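Local coordinates for SIS domain protein (PDB 3FXA) that probably works as a sugar-phosphate isomerase or sugar-phosphate-binding protein built around a SIS domain, at residues T45-V50 with L87-K92; I95-S100 with T121-T126; I139-S144 with A165-V170. All coordinates share one frame; numbering follows the deposited sequence. Where two conformers were deposited one is given.

Contact 1. Residues T45-V50 with L87-K92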
ATOM      1  N   THR A  45      11.825  20.007   9.840  1.00 19.24           N
ATOM      2  CA  THR A  45      10.529  20.709   9.880  1.00 20.05           C
ATOM      3  C   THR A  45       9.550  20.220   8.793  1.00 20.23           C
ATOM      4  O   THR A  45       8.385  20.657   8.764  1.00 21.61           O
ATOM      5  CB  THR A  45      10.709  22.244   9.722  1.00 19.71           C
ATOM      6  OG1 THR A  45      11.244  22.555   8.428  1.00 21.74           O
ATOM      7  CG2 THR A  45      11.632  22.768  10.807  1.00 20.49           C
ATOM      8  N   GLY A  46      10.015  19.337   7.906  1.00 19.12           N
ATOM      9  CA  GLY A  46       9.166  18.741   6.856  1.00 20.04           C
ATOM     10  C   GLY A  46       8.763  17.324   7.237  1.00 20.75           C
ATOM     11  O   GLY A  46       8.233  17.083   8.330  1.00 23.76           O
ATOM     12  N   LYS A  47       9.024  16.386   6.339  1.00 18.22           N
ATOM     13  CA  LYS A  47       8.734  14.971   6.568  1.00 16.77           C
ATOM     14  C   LYS A  47       9.833  14.108   6.011  1.00 15.77           C
ATOM     15  O   LYS A  47      10.677  14.566   5.257  1.00 15.60           O
ATOM     16  CB  LYS A  47       7.389  14.600   5.934  1.00 16.29           C
ATOM     17  CG  LYS A  47       7.343  14.752   4.424  1.00 20.67           C
ATOM     18  CD  LYS A  47       5.945  14.574   3.912  1.00 22.74           C
ATOM     19  CE  LYS A  47       5.879  14.846   2.436  1.00 20.80           C
ATOM     20  NZ  LYS A  47       6.322  16.223   2.043  1.00 19.22           N
ATOM     21  N   ILE A  48       9.793  12.834   6.405  1.00 15.59           N
ATOM     22  CA  ILE A  48      10.763  11.846   5.962  0.50 14.80           C
ATOM     23  C   ILE A  48      10.133  11.038   4.822  1.00 15.37           C
ATOM     24  O   ILE A  48       9.116  10.419   5.009  1.00 18.03           O
ATOM     25  CB  ILE A  48      11.168  10.918   7.115  0.50 14.14           C
ATOM     26  CG1 ILE A  48      11.715  11.726   8.313  0.50 12.70           C
ATOM     27  CG2 ILE A  48      12.215   9.912   6.638  0.50 17.34           C
ATOM     28  CD1 ILE A  48      11.908  10.896   9.582  0.50 15.12           C
ATOM     29  N   VAL A  49      10.756  11.023   3.660  1.00 16.05           N
ATOM     30  CA  VAL A  49      10.229  10.265   2.508  1.00 15.74           C
ATOM     31  C   VAL A  49      11.181   9.079   2.357  1.00 14.90           C
ATOM     32  O   VAL A  49      12.374   9.281   2.201  1.00 15.69           O
ATOM     33  CB  VAL A  49      10.200  11.141   1.240  1.00 15.43           C
ATOM     34  CG1 VAL A  49       9.604  10.374   0.093  1.00 16.87           C
ATOM     35  CG2 VAL A  49       9.387  12.417   1.500  1.00 16.74           C
ATOM     36  N   VAL A  50      10.680   7.842   2.428  1.00 14.14           N
ATOM     37  CA  VAL A  50      11.558   6.652   2.340  1.00 13.84           C
ATOM     38  C   VAL A  50      11.197   5.836   1.103  1.00 13.66           C
ATOM     39  O   VAL A  50      10.019   5.566   0.882  1.00 13.72           O
ATOM     40  CB  VAL A  50      11.518   5.770   3.600  1.00 12.98           C
ATOM     41  CG1 VAL A  50      12.752   4.805   3.677  1.00 15.84           C
ATOM     42  CG2 VAL A  50      11.470   6.638   4.849  1.00 16.22           C
ATOM     43  N   LEU A  87       6.713  11.741  -7.030  1.00 16.03           N
ATOM     44  CA  LEU A  87       7.886  12.538  -6.583  1.00 15.35           C
ATOM     45  C   LEU A  87       7.490  13.951  -6.125  1.00 17.05           C
ATOM     46  O   LEU A  87       8.255  14.620  -5.423  1.00 17.67           O
ATOM     47  CB  LEU A  87       8.993  12.612  -7.641  1.00 15.83           C
ATOM     48  CG  LEU A  87      10.022  11.507  -7.655  1.00 17.13           C
ATOM     49  CD1 LEU A  87      10.830  11.582  -8.904  1.00 15.21           C
ATOM     50  CD2 LEU A  87      10.923  11.589  -6.399  1.00 16.56           C
ATOM     51  N   GLY A  88       6.308  14.408  -6.524  1.00 16.86           N
ATOM     52  CA  GLY A  88       5.740  15.653  -5.981  1.00 15.67           C
ATOM     53  C   GLY A  88       5.501  15.672  -4.463  1.00 14.54           C
ATOM     54  O   GLY A  88       5.359  16.742  -3.884  1.00 14.11           O
ATOM     55  N   VAL A  89       5.465  14.506  -3.811  1.00 14.81           N
ATOM     56  CA  VAL A  89       5.353  14.418  -2.340  1.00 13.79           C
ATOM     57  C   VAL A  89       6.629  14.955  -1.629  1.00 15.81           C
ATOM     58  O   VAL A  89       6.545  15.383  -0.478  1.00 17.09           O
ATOM     59  CB  VAL A  89       5.042  12.951  -1.853  1.00 17.35           C
ATOM     60  CG1 VAL A  89       6.304  12.091  -1.865  1.00 14.05           C
ATOM     61  CG2 VAL A  89       4.442  12.925  -0.445  1.00 15.00           C
ATOM     62  N   LEU A  90       7.771  14.897  -2.326  1.00 15.14           N
ATOM     63  CA  LEU A  90       9.078  15.297  -1.805  1.00 16.04           C
ATOM     64  C   LEU A  90       9.251  16.805  -1.928  1.00 16.24           C
ATOM     65  O   LEU A  90       9.098  17.372  -3.016  1.00 17.33           O
ATOM     66  CB  LEU A  90      10.192  14.606  -2.592  1.00 14.57           C
ATOM     67  CG  LEU A  90      11.636  14.896  -2.157  1.00 15.14           C
ATOM     68  CD1 LEU A  90      11.810  14.334  -0.742  1.00 14.42           C
ATOM     69  CD2 LEU A  90      12.617  14.284  -3.133  1.00 15.66           C
ATOM     70  N   GLN A  91       9.561  17.451  -0.814  1.00 12.33           N
ATOM     71  CA  GLN A  91       9.753  18.915  -0.774  1.00 13.83           C
ATOM     72  C   GLN A  91      11.141  19.287  -0.213  1.00 13.62           C
ATOM     73  O   GLN A  91      11.870  18.441   0.328  1.00 14.64           O
ATOM     74  CB  GLN A  91       8.582  19.571  -0.021  1.00 13.78           C
ATOM     75  CG  GLN A  91       7.239  19.328  -0.672  1.00 18.30           C
ATOM     76  CD  GLN A  91       7.173  19.903  -2.081  1.00 17.73           C
ATOM     77  OE1 GLN A  91       7.626  21.023  -2.325  1.00 25.00           O
ATOM     78  NE2 GLN A  91       6.593  19.153  -3.016  1.00 20.79           N
ATOM     79  N   LYS A  92      11.511  20.563  -0.379  1.00 13.97           N
ATOM     80  CA  LYS A  92      12.853  21.077   0.024  1.00 15.22           C
ATOM     81  C   LYS A  92      13.254  20.791   1.489  1.00 17.27           C
ATOM     82  O   LYS A  92      14.383  20.406   1.739  1.00 18.28           O
ATOM     83  CB  LYS A  92      12.980  22.585  -0.320  1.00 16.64           C
ATOM     84  CG  LYS A  92      14.332  23.237   0.027  1.00 20.49           C
ATOM     85  CD  LYS A  92      14.382  24.647  -0.567  1.00 22.77           C
ATOM     86  CE  LYS A  92      15.681  25.362  -0.241  1.00 24.98           C
ATOM     87  NZ  LYS A  92      16.867  24.688  -0.856  1.00 25.88           N
TER
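K47 reaches V89 with the far end of its side chain, and V49 meets both V89 and L90; together they join the start of one strand to the short 3-10 turn and loop at 87-92. Past its first torsion the K47 chain is extended, then bends at chi4 (-59°), placing NZ 2.7 Å from V89 O. The C=O...N angle of 178° puts the ammonium almost straight beyond the carbonyl oxygen. Just behind the ammonium, K47 CE rests on V89 CG2 at 3.7 Å, so the aliphatic and polar parts of the lysine use the same residue. K47 NZ also forms a salt bridge with D94, whose OD2 accepts the amide of Q91 as well; one lysine thus grips both V89 O and D94. Two residues on, V49 turns its branches to the loop: CG2 lies 3.8 Å from L90 CD1, and CG1 is 4.2 Å from V89 CG1. The loop is braced internally by Q91 NE2, which donates to G88 O at 2.8 Å, and the same nitrogen is hydrogen-bonded to E71 of the second subunit. Around this contact, strand 48-51 pairs with strands 74-76 and 95-99, L90 leans on helix 112-118, and the 87-92 loop links helix 79-86 to strand 95-99, next to the second subunit.

Contact 2. Residues I95-S100 with T121-T126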
ATOM      1  N   ILE A  95      13.545  14.961   4.126  1.00 16.85           N
ATOM      2  CA  ILE A  95      14.672  14.048   4.143  1.00 16.48           C
ATOM      3  C   ILE A  95      14.280  12.840   3.308  1.00 16.18           C
ATOM      4  O   ILE A  95      13.296  12.191   3.649  1.00 18.42           O
ATOM      5  CB  ILE A  95      15.000  13.571   5.567  1.00 17.44           C
ATOM      6  CG1 ILE A  95      15.314  14.772   6.499  1.00 19.00           C
ATOM      7  CG2 ILE A  95      16.164  12.585   5.505  1.00 16.00           C
ATOM      8  CD1 ILE A  95      15.596  14.413   7.958  1.00 18.79           C
ATOM      9  N   LEU A  96      14.991  12.594   2.201  1.00 13.15           N
ATOM     10  CA  LEU A  96      14.776  11.405   1.377  1.00 13.40           C
ATOM     11  C   LEU A  96      15.756  10.333   1.851  1.00 13.52           C
ATOM     12  O   LEU A  96      16.961  10.600   1.942  1.00 14.45           O
ATOM     13  CB  LEU A  96      14.963  11.709  -0.117  1.00 14.99           C
ATOM     14  CG  LEU A  96      14.847  10.549  -1.113  1.00 15.02           C
ATOM     15  CD1 LEU A  96      13.433   9.938  -1.115  1.00 14.23           C
ATOM     16  CD2 LEU A  96      15.250  10.987  -2.524  1.00 17.93           C
ATOM     17  N   ILE A  97      15.224   9.166   2.185  1.00 14.25           N
ATOM     18  CA  ILE A  97      16.007   8.011   2.597  1.00 14.45           C
ATOM     19  C   ILE A  97      15.836   6.947   1.520  1.00 14.18           C
ATOM     20  O   ILE A  97      14.712   6.470   1.266  1.00 14.97           O
ATOM     21  CB  ILE A  97      15.600   7.455   3.982  1.00 13.43           C
ATOM     22  CG1 ILE A  97      15.644   8.563   5.046  1.00 12.60           C
ATOM     23  CG2 ILE A  97      16.494   6.243   4.346  1.00 16.02           C
ATOM     24  CD1 ILE A  97      15.380   8.085   6.507  1.00 15.29           C
ATOM     25  N   LEU A  98      16.944   6.607   0.857  1.00 13.96           N
ATOM     26  CA  LEU A  98      16.949   5.554  -0.158  1.00 14.66           C
ATOM     27  C   LEU A  98      17.605   4.313   0.443  1.00 16.43           C
ATOM     28  O   LEU A  98      18.735   4.384   0.922  1.00 17.21           O
ATOM     29  CB  LEU A  98      17.681   6.007  -1.407  1.00 14.03           C
ATOM     30  CG  LEU A  98      17.083   7.239  -2.107  1.00 17.81           C
ATOM     31  CD1 LEU A  98      17.894   7.563  -3.356  1.00 16.06           C
ATOM     32  CD2 LEU A  98      15.594   7.077  -2.480  1.00 16.65           C
ATOM     33  N   ILE A  99      16.891   3.183   0.412  1.00 15.13           N
ATOM     34  CA  ILE A  99      17.376   1.903   0.985  1.00 13.94           C
ATOM     35  C   ILE A  99      17.646   0.936  -0.161  1.00 15.97           C
ATOM     36  O   ILE A  99      16.726   0.525  -0.883  1.00 15.42           O
ATOM     37  CB  ILE A  99      16.394   1.240   1.971  1.00 14.94           C
ATOM     38  CG1 ILE A  99      16.006   2.207   3.088  1.00 13.42           C
ATOM     39  CG2 ILE A  99      17.025  -0.063   2.570  1.00 14.29           C
ATOM     40  CD1 ILE A  99      14.949   1.695   4.038  1.00 14.66           C
ATOM     41  N   SER A 100      18.922   0.662  -0.382  1.00 16.23           N
ATOM     42  CA  SER A 100      19.365  -0.244  -1.433  1.00 16.47           C
ATOM     43  C   SER A 100      20.636  -0.939  -0.998  1.00 18.03           C
ATOM     44  O   SER A 100      21.658  -0.273  -0.863  1.00 17.70           O
ATOM     45  CB  SER A 100      19.615   0.552  -2.718  1.00 16.70           C
ATOM     46  OG  SER A 100      20.374  -0.222  -3.617  1.00 16.95           O
ATOM     47  N   THR A 121      17.295  16.711   1.693  1.00 16.91           N
ATOM     48  CA  THR A 121      18.423  15.995   2.288  1.00 16.99           C
ATOM     49  C   THR A 121      18.359  14.525   1.878  1.00 17.16           C
ATOM     50  O   THR A 121      17.336  13.903   2.069  1.00 20.35           O
ATOM     51  CB  THR A 121      18.431  16.096   3.832  1.00 15.12           C
ATOM     52  OG1 THR A 121      18.600  17.460   4.238  1.00 21.76           O
ATOM     53  CG2 THR A 121      19.610  15.289   4.390  1.00 18.54           C
ATOM     54  N   LEU A 122      19.432  13.985   1.302  1.00 17.72           N
ATOM     55  CA  LEU A 122      19.495  12.572   0.903  1.00 17.76           C
ATOM     56  C   LEU A 122      20.307  11.733   1.917  1.00 17.64           C
ATOM     57  O   LEU A 122      21.469  12.048   2.193  1.00 16.27           O
ATOM     58  CB  LEU A 122      20.107  12.432  -0.494  1.00 17.32           C
ATOM     59  CG  LEU A 122      20.249  11.015  -1.061  1.00 18.64           C
ATOM     60  CD1 LEU A 122      18.891  10.271  -0.989  1.00 17.86           C
ATOM     61  CD2 LEU A 122      20.826  11.021  -2.455  1.00 15.60           C
ATOM     62  N   ILE A 123      19.686  10.682   2.461  1.00 15.87           N
ATOM     63  CA  ILE A 123      20.365   9.703   3.334  1.00 16.14           C
ATOM     64  C   ILE A 123      20.403   8.437   2.484  1.00 15.84           C
ATOM     65  O   ILE A 123      19.360   7.987   2.034  1.00 14.48           O
ATOM     66  CB  ILE A 123      19.626   9.455   4.664  1.00 16.06           C
ATOM     67  CG1 ILE A 123      19.578  10.736   5.500  1.00 16.52           C
ATOM     68  CG2 ILE A 123      20.325   8.346   5.481  1.00 13.71           C
ATOM     69  CD1 ILE A 123      18.961  10.609   6.865  1.00 19.19           C
ATOM     70  N   GLY A 124      21.599   7.914   2.196  1.00 14.35           N
ATOM     71  CA  GLY A 124      21.739   6.708   1.385  1.00 13.73           C
ATOM     72  C   GLY A 124      22.080   5.524   2.269  1.00 14.28           C
ATOM     73  O   GLY A 124      23.177   5.492   2.844  1.00 13.97           O
ATOM     74  N   VAL A 125      21.167   4.560   2.353  1.00 14.89           N
ATOM     75  CA  VAL A 125      21.317   3.376   3.216  1.00 15.49           C
ATOM     76  C   VAL A 125      21.740   2.187   2.349  1.00 17.22           C
ATOM     77  O   VAL A 125      20.915   1.571   1.672  1.00 17.02           O
ATOM     78  CB  VAL A 125      20.024   3.075   3.993  1.00 14.22           C
ATOM     79  CG1 VAL A 125      20.232   1.873   4.895  1.00 14.06           C
ATOM     80  CG2 VAL A 125      19.566   4.303   4.787  1.00 16.71           C
ATOM     81  N   THR A 126      23.024   1.847   2.408  1.00 17.87           N
ATOM     82  CA  THR A 126      23.595   0.828   1.541  1.00 17.96           C
ATOM     83  C   THR A 126      24.859   0.203   2.134  1.00 18.28           C
ATOM     84  O   THR A 126      25.462   0.782   3.042  1.00 20.85           O
ATOM     85  CB  THR A 126      23.895   1.447   0.132  1.00 19.31           C
ATOM     86  OG1 THR A 126      24.423   0.444  -0.745  1.00 20.33           O
ATOM     87  CG2 THR A 126      24.848   2.649   0.184  1.00 19.84           C
TER
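L96 and L98 of strand 95-99, S100 just after it, and I123 and V125 of the next strand are the donors of a ladder of five backbone hydrogen bonds. The shortest has L96 N 2.7 Å from T121 O. At the far end S100 N lies 3.0 Å from V125 O. Both strands run the same way, the axes of the two segments diverging by 20°. Weaker CA-H...O contacts lie between the bonds, as where I97 CA approaches I123 O at 3.4 Å. The connection between the two parallel strands runs through helices 106-109 and 112-118, a beta-alpha-beta crossover in the Rossmann-like SIS fold, and these strands are the third and fourth of the five across the sheet. Apolar packing follows on both faces. On the face of I95, I97, I99, T121, I123 and V125, the branched chains interlock diagonally: I95 CG2 touches I123 CD1 at 3.7 Å. In I97, chi1 of -54° sets CG1 anti to the carbonyl carbon, which leaves CG2 anti to the backbone N, where it meets V125 CG2, also at 3.7 Å; helices 31-43 and 157-177 cover this face. On the other face L96 and L122 lie side by side, whereas L98 and L122 cross at about a right angle, L122 CD1 coming 3.7 Å from L98 CG. At the C-terminal ends, S100 OG is hydrogen-bonded to T105, and T126 OG1 to K101 O and the N128 amide, in the region where SIS domains commonly bind sugar phosphates.

Contact 3. Residues I139-S144 with A165-V170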
ATOM      1  N   ILE A 139      24.100  12.249   3.643  1.00 16.69           N
ATOM      2  CA  ILE A 139      24.543  11.353   4.722  1.00 14.74           C
ATOM      3  C   ILE A 139      24.586   9.939   4.136  1.00 13.55           C
ATOM      4  O   ILE A 139      23.526   9.357   3.837  1.00 15.82           O
ATOM      5  CB  ILE A 139      23.621  11.369   5.959  1.00 15.22           C
ATOM      6  CG1 ILE A 139      23.527  12.761   6.574  1.00 16.92           C
ATOM      7  CG2 ILE A 139      24.132  10.410   7.029  1.00 18.06           C
ATOM      8  CD1 ILE A 139      22.391  12.898   7.573  1.00 20.39           C
ATOM      9  N   PHE A 140      25.787   9.405   3.928  1.00 15.87           N
ATOM     10  CA  PHE A 140      25.986   7.994   3.567  1.00 15.66           C
ATOM     11  C   PHE A 140      25.864   7.253   4.921  1.00 17.10           C
ATOM     12  O   PHE A 140      26.597   7.569   5.883  1.00 16.65           O
ATOM     13  CB  PHE A 140      27.356   7.762   2.902  1.00 14.75           C
ATOM     14  CG  PHE A 140      27.803   6.321   2.854  1.00 15.19           C
ATOM     15  CD1 PHE A 140      26.955   5.295   2.458  1.00 16.28           C
ATOM     16  CD2 PHE A 140      29.131   5.996   3.188  1.00 14.74           C
ATOM     17  CE1 PHE A 140      27.398   3.966   2.405  1.00 19.93           C
ATOM     18  CE2 PHE A 140      29.587   4.680   3.121  1.00 20.05           C
ATOM     19  CZ  PHE A 140      28.722   3.665   2.744  1.00 19.37           C
ATOM     20  N   PHE A 141      24.905   6.324   4.974  1.00 16.48           N
ATOM     21  CA  PHE A 141      24.556   5.565   6.173  1.00 15.32           C
ATOM     22  C   PHE A 141      24.908   4.101   5.883  1.00 15.80           C
ATOM     23  O   PHE A 141      24.056   3.332   5.406  1.00 15.19           O
ATOM     24  CB  PHE A 141      23.079   5.777   6.508  1.00 15.71           C
ATOM     25  CG  PHE A 141      22.663   5.268   7.884  1.00 12.76           C
ATOM     26  CD1 PHE A 141      22.513   3.888   8.150  1.00 16.13           C
ATOM     27  CD2 PHE A 141      22.330   6.168   8.896  1.00 15.65           C
ATOM     28  CE1 PHE A 141      22.097   3.420   9.415  1.00 17.81           C
ATOM     29  CE2 PHE A 141      21.910   5.717  10.177  1.00 17.85           C
ATOM     30  CZ  PHE A 141      21.785   4.344  10.441  1.00 15.22           C
ATOM     31  N   PRO A 142      26.168   3.708   6.157  1.00 17.24           N
ATOM     32  CA  PRO A 142      26.569   2.322   5.901  1.00 17.09           C
ATOM     33  C   PRO A 142      25.894   1.304   6.819  1.00 16.99           C
ATOM     34  O   PRO A 142      25.721   1.553   8.005  1.00 16.75           O
ATOM     35  CB  PRO A 142      28.083   2.327   6.160  1.00 17.35           C
ATOM     36  CG  PRO A 142      28.305   3.535   7.015  1.00 18.45           C
ATOM     37  CD  PRO A 142      27.322   4.533   6.575  1.00 17.30           C
ATOM     38  N   VAL A 143      25.497   0.180   6.245  1.00 16.72           N
ATOM     39  CA  VAL A 143      24.917  -0.959   6.976  1.00 16.59           C
ATOM     40  C   VAL A 143      25.220  -2.183   6.114  1.00 16.12           C
ATOM     41  O   VAL A 143      25.057  -2.121   4.886  1.00 19.12           O
ATOM     42  CB  VAL A 143      23.392  -0.817   7.216  1.00 16.41           C
ATOM     43  CG1 VAL A 143      22.672  -0.375   5.950  1.00 24.08           C
ATOM     44  CG2 VAL A 143      22.756  -2.151   7.831  1.00 18.13           C
ATOM     45  N   SER A 144      25.696  -3.266   6.724  1.00 16.98           N
ATOM     46  CA  SER A 144      26.034  -4.469   5.977  1.00 15.79           C
ATOM     47  C   SER A 144      25.996  -5.672   6.895  1.00 16.76           C
ATOM     48  O   SER A 144      25.942  -5.508   8.119  1.00 16.66           O
ATOM     49  CB  SER A 144      27.416  -4.331   5.294  1.00 15.95           C
ATOM     50  OG  SER A 144      28.485  -4.339   6.240  1.00 15.15           O
ATOM     51  N   ALA A 165      16.847  -2.709  12.282  1.00 13.36           N
ATOM     52  CA  ALA A 165      17.479  -2.504  13.595  1.00 14.07           C
ATOM     53  C   ALA A 165      18.266  -1.203  13.678  1.00 12.98           C
ATOM     54  O   ALA A 165      18.219  -0.507  14.713  1.00 13.56           O
ATOM     55  CB  ALA A 165      18.393  -3.664  13.933  1.00 13.87           C
ATOM     56  N   SER A 166      18.998  -0.860  12.606  1.00 13.58           N
ATOM     57  CA  SER A 166      19.742   0.404  12.562  1.00 14.04           C
ATOM     58  C   SER A 166      18.821   1.614  12.820  1.00 13.01           C
ATOM     59  O   SER A 166      19.067   2.415  13.697  1.00 14.93           O
ATOM     60  CB  SER A 166      20.482   0.579  11.242  1.00 15.35           C
ATOM     61  OG  SER A 166      21.483  -0.391  11.045  1.00 15.51           O
ATOM     62  N   PHE A 167      17.706   1.677  12.102  1.00 13.77           N
ATOM     63  CA  PHE A 167      16.756   2.782  12.292  1.00 12.80           C
ATOM     64  C   PHE A 167      15.906   2.642  13.571  1.00 12.96           C
ATOM     65  O   PHE A 167      15.519   3.659  14.152  1.00 14.39           O
ATOM     66  CB  PHE A 167      15.960   3.082  11.004  1.00 13.73           C
ATOM     67  CG  PHE A 167      16.785   3.793   9.978  1.00 13.31           C
ATOM     68  CD1 PHE A 167      17.573   3.078   9.101  1.00 13.02           C
ATOM     69  CD2 PHE A 167      16.862   5.190   9.953  1.00 16.55           C
ATOM     70  CE1 PHE A 167      18.390   3.738   8.142  1.00 15.83           C
ATOM     71  CE2 PHE A 167      17.675   5.857   9.026  1.00 14.53           C
ATOM     72  CZ  PHE A 167      18.437   5.142   8.113  1.00 19.54           C
ATOM     73  N   ASP A 168      15.669   1.419  14.054  1.00 12.92           N
ATOM     74  CA  ASP A 168      14.980   1.234  15.343  1.00 11.89           C
ATOM     75  C   ASP A 168      15.782   1.981  16.420  1.00 11.41           C
ATOM     76  O   ASP A 168      15.208   2.677  17.225  1.00 13.74           O
ATOM     77  CB  ASP A 168      14.830  -0.264  15.725  1.00 13.65           C
ATOM     78  CG  ASP A 168      13.731  -0.975  14.950  1.00 14.62           C
ATOM     79  OD1 ASP A 168      12.838  -0.313  14.410  1.00 15.71           O
ATOM     80  OD2 ASP A 168      13.747  -2.232  14.905  1.00 14.18           O
ATOM     81  N   ALA A 169      17.106   1.846  16.368  1.00 13.26           N
ATOM     82  CA  ALA A 169      18.011   2.505  17.330  1.00 14.27           C
ATOM     83  C   ALA A 169      17.942   4.019  17.162  1.00 13.64           C
ATOM     84  O   ALA A 169      17.824   4.748  18.144  1.00 13.98           O
ATOM     85  CB  ALA A 169      19.444   1.991  17.193  1.00 15.40           C
ATOM     86  N   VAL A 170      17.994   4.486  15.920  1.00 14.20           N
ATOM     87  CA  VAL A 170      17.847   5.914  15.638  1.00 13.50           C
ATOM     88  C   VAL A 170      16.540   6.428  16.244  1.00 11.72           C
ATOM     89  O   VAL A 170      16.536   7.443  16.990  1.00 12.93           O
ATOM     90  CB  VAL A 170      17.940   6.196  14.106  1.00 14.13           C
ATOM     91  CG1 VAL A 170      17.488   7.628  13.744  1.00 13.02           C
ATOM     92  CG2 VAL A 170      19.331   5.893  13.613  1.00 13.54           C
TER
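Aromatic stacking of F141 on F167 carries this strand-to-helix contact, which packs one of the two outermost strands of the chain's sheet, 139-142, against helix 157-177. The two axes stay 11.4 Å apart at closest approach and their directions differ by 120°, so side chains alone span the gap, and no hydrogen bond crosses it. The rings approach from opposite directions and meet face to face, with centroids 4.6 Å apart and planes tilted by 23°. F167 presents its far rim: CZ lies over the centre of the F141 ring, while CE1 comes within 3.9 Å of F141 CE1. With CG of F141 anti to the backbone N (chi1 -168°), the ring projects from the strand to the helix surface. This is the layered alpha/beta packing of a Rossmann-like SIS domain, in which helices lie against the faces of a parallel sheet; here helix 31-43 shares the job, placing L34 and T37 against F141. At the edge of the F141 ring, near its plane, S166 CB sits 3.7 Å from CE1, and V170 CG2 is 4.3 Å from CZ. One turn of helix thus supplies both edge contacts, S166 and V170, and F167, the ring stacked on one face. Two residues after F141, V143 CG2 comes 3.9 Å from S166 OG, a hydroxyl whose hydrogen bond goes to A162 O in its own helix. The helix also meets the third subunit, whose W15 NE1 is hydrogen-bonded to A165 O.

All three contacts are buried and reach the same parallel sheet. Contact 2 is its middle, with a backbone ladder and aliphatic packing on both faces; contact 3 sits at one outer strand and uses side chains only, chiefly aromatic. The centre of contact 1 lies about 15 Å from the centre of the chain, against about 8 and 7 Å for contacts 2 and 3, and in it alone a charged side chain bonds across. It joins contact 2 through V49 N to I95 O (2.8 Å), and contact 2 joins contact 3 through G124 N to I139 O (2.9 Å), while contacts 1 and 3 do not touch. Neighbouring subunits lie beside contacts 1 and 3 but not 2.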